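Local coordinates for sortase-like protein (Streptococcus suis, PDB 3RE9) that is a class C sortase that probably acts as a transpeptidase, covalently joining proteins such as pilin subunits at the bacterial surface, at residues 98-101 and 102-105; 115-119 and 120-124. All coordinates share one frame; numbering follows the deposited sequence.

Interaction 1 comes first along the chain, in the long loop that leaves strand 86-91; interaction 2 follows where strand 113-117, entered from that loop, turns back into strand 122-133. Their centres lie 21 Å apart and their nearest atoms about 9 Å apart, so they do not touch. Both reach strand 163-172 of the same mixed sheet: L105 rests on L165 and V167, whereas L123 and A124 lie against R171 and I172. Both fall within the sortase domain. Interaction 1 is thus a turn within the loop before strand 113-117, and interaction 2 closes the hairpin after it, both next to the same strand 163-172.

Interaction 1 of 2, residues 98-101 and 102-105; sequences KARL and FTDL
The R100 guanidinium carries T103 on one face and D104 at its edge. The methyl CG2 of T103 sits over the centre of that face, 3.6 Å from R100 CZ. The D104 carboxylate is turned 60° from the guanidinium plane and meets it through one nitrogen: R100 NH1 forms a salt bridge with D104 OD1 at 3.0 Å. Both hydrogen bonds from NH1 are weak, the one to OD1 because it is bent, the nearly straight one to D104 OD2 because it is long, 3.5 Å. K107 makes a second salt bridge to OD1, so the aspartate is shared between two cations. The F102 ring lies oblique to L101 C, and the F102 side chain packs on A92, L152 and T154.

T103 sends its two branches to different ends of R100. The methyl reaches the guanidinium because CG2 lies opposite the T103 backbone N about the CA-CB bond. T103 N donates to R100 O at 3.1 Å, from above the carbonyl plane; the hydroxyl OG1 turns back as a second donor to that oxygen, at 2.5 Å, so short that its exact length is doubtful. An overlapping turn follows, L105 N donating to F102 O at 3.0 Å.

The bond from T103 N to R100 O closes a four-residue reversal with L101 at a positive phi of 50° and F102 at -84°, the type II' beta turn, with the T103 hydroxyl, at the last position, drawn to the same carbonyl.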
# COMPACT_ATOMS: atom_id res chain seq x y z
N LYS A 98 -6.78 -15.27 -15.01
CA LYS A 98 -6.19 -14.25 -15.87
C LYS A 98 -4.70 -13.98 -15.52
O LYS A 98 -3.83 -14.06 -16.40
CB LYS A 98 -7.05 -12.98 -15.72
CG LYS A 98 -6.65 -11.76 -16.55
CD LYS A 98 -7.76 -10.72 -16.44
CE LYS A 98 -9.13 -11.32 -16.86
NZ LYS A 98 -10.28 -10.34 -17.01
N ALA A 99 -4.42 -13.66 -14.25
CA ALA A 99 -3.04 -13.41 -13.82
C ALA A 99 -2.77 -13.91 -12.39
O ALA A 99 -3.66 -13.84 -11.54
CB ALA A 99 -2.71 -11.92 -13.95
N ARG A 100 -1.55 -14.40 -12.14
CA ARG A 100 -1.17 -14.91 -10.81
C ARG A 100 -1.28 -13.85 -9.68
O ARG A 100 -1.79 -14.14 -8.59
CB ARG A 100 0.21 -15.66 -10.82
CG ARG A 100 0.80 -16.01 -9.40
CD ARG A 100 1.42 -17.46 -9.20
NE ARG A 100 0.46 -18.54 -9.50
CZ ARG A 100 0.35 -19.72 -8.86
NH1 ARG A 100 1.13 -20.05 -7.82
NH2 ARG A 100 -0.57 -20.57 -9.29
N LEU A 101 -0.82 -12.64 -9.96
CA LEU A 101 -0.92 -11.50 -9.01
C LEU A 101 -0.39 -11.87 -7.60
O LEU A 101 0.74 -12.36 -7.50
CB LEU A 101 -2.32 -10.87 -9.05
CG LEU A 101 -2.70 -10.31 -10.43
CD1 LEU A 101 -4.20 -10.37 -10.72
CD2 LEU A 101 -2.14 -8.89 -10.67
N PHE A 102 -1.17 -11.68 -6.53
CA PHE A 102 -0.68 -11.97 -5.17
C PHE A 102 -0.78 -13.42 -4.64
O PHE A 102 -0.64 -13.69 -3.45
CB PHE A 102 -1.34 -10.98 -4.17
CG PHE A 102 -0.63 -9.63 -4.08
CD1 PHE A 102 0.45 -9.31 -4.91
CD2 PHE A 102 -1.07 -8.67 -3.19
CE1 PHE A 102 1.08 -8.04 -4.82
CE2 PHE A 102 -0.44 -7.41 -3.09
CZ PHE A 102 0.62 -7.10 -3.91
N THR A 103 -1.01 -14.37 -5.56
CA THR A 103 -1.26 -15.79 -5.21
C THR A 103 -0.20 -16.34 -4.26
O THR A 103 -0.51 -17.12 -3.35
CB THR A 103 -1.30 -16.64 -6.48
OG1 THR A 103 -2.37 -16.18 -7.33
CG2 THR A 103 -1.47 -18.14 -6.16
N ASP A 104 1.05 -15.95 -4.47
CA ASP A 104 2.18 -16.56 -3.78
C ASP A 104 2.61 -15.76 -2.54
O ASP A 104 3.71 -15.95 -2.04
CB ASP A 104 3.36 -16.78 -4.74
CG ASP A 104 3.13 -17.94 -5.72
OD1 ASP A 104 2.43 -18.93 -5.39
OD2 ASP A 104 3.67 -17.88 -6.84
N LEU A 105 1.73 -14.88 -2.06
CA LEU A 105 1.96 -14.07 -0.87
C LEU A 105 1.94 -14.90 0.39
O LEU A 105 2.51 -14.51 1.42
CB LEU A 105 0.87 -13.01 -0.76
CG LEU A 105 1.22 -11.68 -0.10
CD1 LEU A 105 2.37 -10.96 -0.83
CD2 LEU A 105 -0.06 -10.81 -0.05
O HOH W 1 2.01 -14.14 -6.41

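Interaction 2 of 2, residues 115-119 and 120-124; sequences YIHNI and VETLA
N118 bends its side chain back over V120 and E121 at the tip of the hairpin. From CB, the chi1 of 60° swings CG between the backbone N and the carbonyl carbon, bringing CG to 3.6 Å from E121 O. The OD1 atom then accepts V120 N at 2.9 Å, in the amide plane and on a lone pair, which makes an Asx turn; E121 N adds a weaker, more bent bond to OD1. At the other branch, ND2 passes 3.7 Å from L123 CD1, gives a hydrogen bond to a water that links weakly to E121 OE1, and bonds to P80 O. Meanwhile N118 N donates to E121 O.

Below the tip the strands pair antiparallel, I116 and L123 exchanging two backbone bonds. On the face of Y115 and H117, the H117 imidazole lies alongside T122, and its ND1 meets T122 OG1 in the ring plane at 2.8 Å. E48 takes NE2, so the ring is held at both nitrogens. Further along, Y115 turns its ring edge to A124, with CE2 3.7 Å from A124 CB.

The asparagine amide thus serves two turn N-H groups and, through ND2, ties the tip to P80, while a carboxylate beside H117 would be expected to favour a positively charged imidazole.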
# COMPACT_ATOMS: atom_id res chain seq x y z
N TYR A 115 9.78 -4.05 -2.02
CA TYR A 115 10.04 -2.69 -2.48
C TYR A 115 8.81 -2.12 -3.14
O TYR A 115 8.06 -2.84 -3.84
CB TYR A 115 11.21 -2.63 -3.49
CG TYR A 115 12.43 -3.38 -3.03
CD1 TYR A 115 12.71 -4.66 -3.53
CD2 TYR A 115 13.26 -2.85 -2.04
CE1 TYR A 115 13.81 -5.39 -3.06
CE2 TYR A 115 14.35 -3.57 -1.56
CZ TYR A 115 14.64 -4.84 -2.08
OH TYR A 115 15.74 -5.54 -1.63
N ILE A 116 8.60 -0.83 -2.89
CA ILE A 116 7.65 -0.06 -3.63
C ILE A 116 8.44 0.97 -4.41
O ILE A 116 9.18 1.76 -3.82
CB ILE A 116 6.60 0.59 -2.71
CG1 ILE A 116 5.76 -0.49 -1.99
CG2 ILE A 116 5.73 1.61 -3.50
CD1 ILE A 116 4.79 0.08 -0.95
N HIS A 117 8.31 0.93 -5.73
CA HIS A 117 9.01 1.84 -6.63
C HIS A 117 8.07 2.97 -7.09
O HIS A 117 7.13 2.74 -7.85
CB HIS A 117 9.51 1.10 -7.87
CG HIS A 117 10.36 -0.10 -7.58
ND1 HIS A 117 11.69 -0.01 -7.20
CD2 HIS A 117 10.10 -1.43 -7.70
CE1 HIS A 117 12.19 -1.22 -7.06
NE2 HIS A 117 11.25 -2.10 -7.36
N ASN A 118 8.29 4.18 -6.61
CA ASN A 118 7.45 5.29 -7.01
C ASN A 118 8.25 6.21 -7.92
O ASN A 118 9.34 5.85 -8.32
CB ASN A 118 6.74 6.00 -5.81
CG ASN A 118 7.73 6.60 -4.76
OD1 ASN A 118 8.71 7.24 -5.10
ND2 ASN A 118 7.41 6.41 -3.50
N ILE A 119 7.70 7.36 -8.26
CA ILE A 119 8.34 8.22 -9.24
C ILE A 119 9.58 8.87 -8.64
O ILE A 119 10.43 9.36 -9.36
CB ILE A 119 7.33 9.28 -9.82
CG1 ILE A 119 7.89 9.94 -11.10
CG2 ILE A 119 6.88 10.29 -8.73
CD1 ILE A 119 8.01 9.00 -12.35
N VAL A 120 9.69 8.83 -7.31
CA VAL A 120 10.79 9.47 -6.58
C VAL A 120 11.92 8.47 -6.30
O VAL A 120 13.09 8.78 -6.48
CB VAL A 120 10.27 10.13 -5.24
CG1 VAL A 120 11.43 10.62 -4.33
CG2 VAL A 120 9.22 11.23 -5.51
N GLU A 121 11.54 7.25 -5.90
CA GLU A 121 12.40 6.36 -5.14
C GLU A 121 11.90 4.96 -5.14
O GLU A 121 10.71 4.71 -5.32
CB GLU A 121 12.30 6.72 -3.65
CG GLU A 121 13.28 7.67 -3.14
CD GLU A 121 13.09 7.88 -1.66
OE1 GLU A 121 11.97 8.27 -1.21
OE2 GLU A 121 14.11 7.65 -0.95
N THR A 122 12.83 4.07 -4.82
CA THR A 122 12.54 2.77 -4.29
C THR A 122 12.48 2.89 -2.77
O THR A 122 13.37 3.48 -2.15
CB THR A 122 13.62 1.77 -4.71
OG1 THR A 122 13.61 1.68 -6.13
CG2 THR A 122 13.37 0.40 -4.12
N LEU A 123 11.41 2.32 -2.21
CA LEU A 123 11.25 2.15 -0.78
C LEU A 123 11.34 0.67 -0.43
O LEU A 123 10.77 -0.17 -1.10
CB LEU A 123 9.90 2.69 -0.32
CG LEU A 123 9.44 4.06 -0.78
CD1 LEU A 123 7.94 4.09 -0.68
CD2 LEU A 123 10.09 5.13 0.09
N ALA A 124 12.06 0.38 0.65
CA ALA A 124 12.31 -0.99 1.09
C ALA A 124 11.60 -1.24 2.41
O ALA A 124 11.69 -0.43 3.32
CB ALA A 124 13.81 -1.22 1.23
O HOH W 2 8.75 8.51 -1.98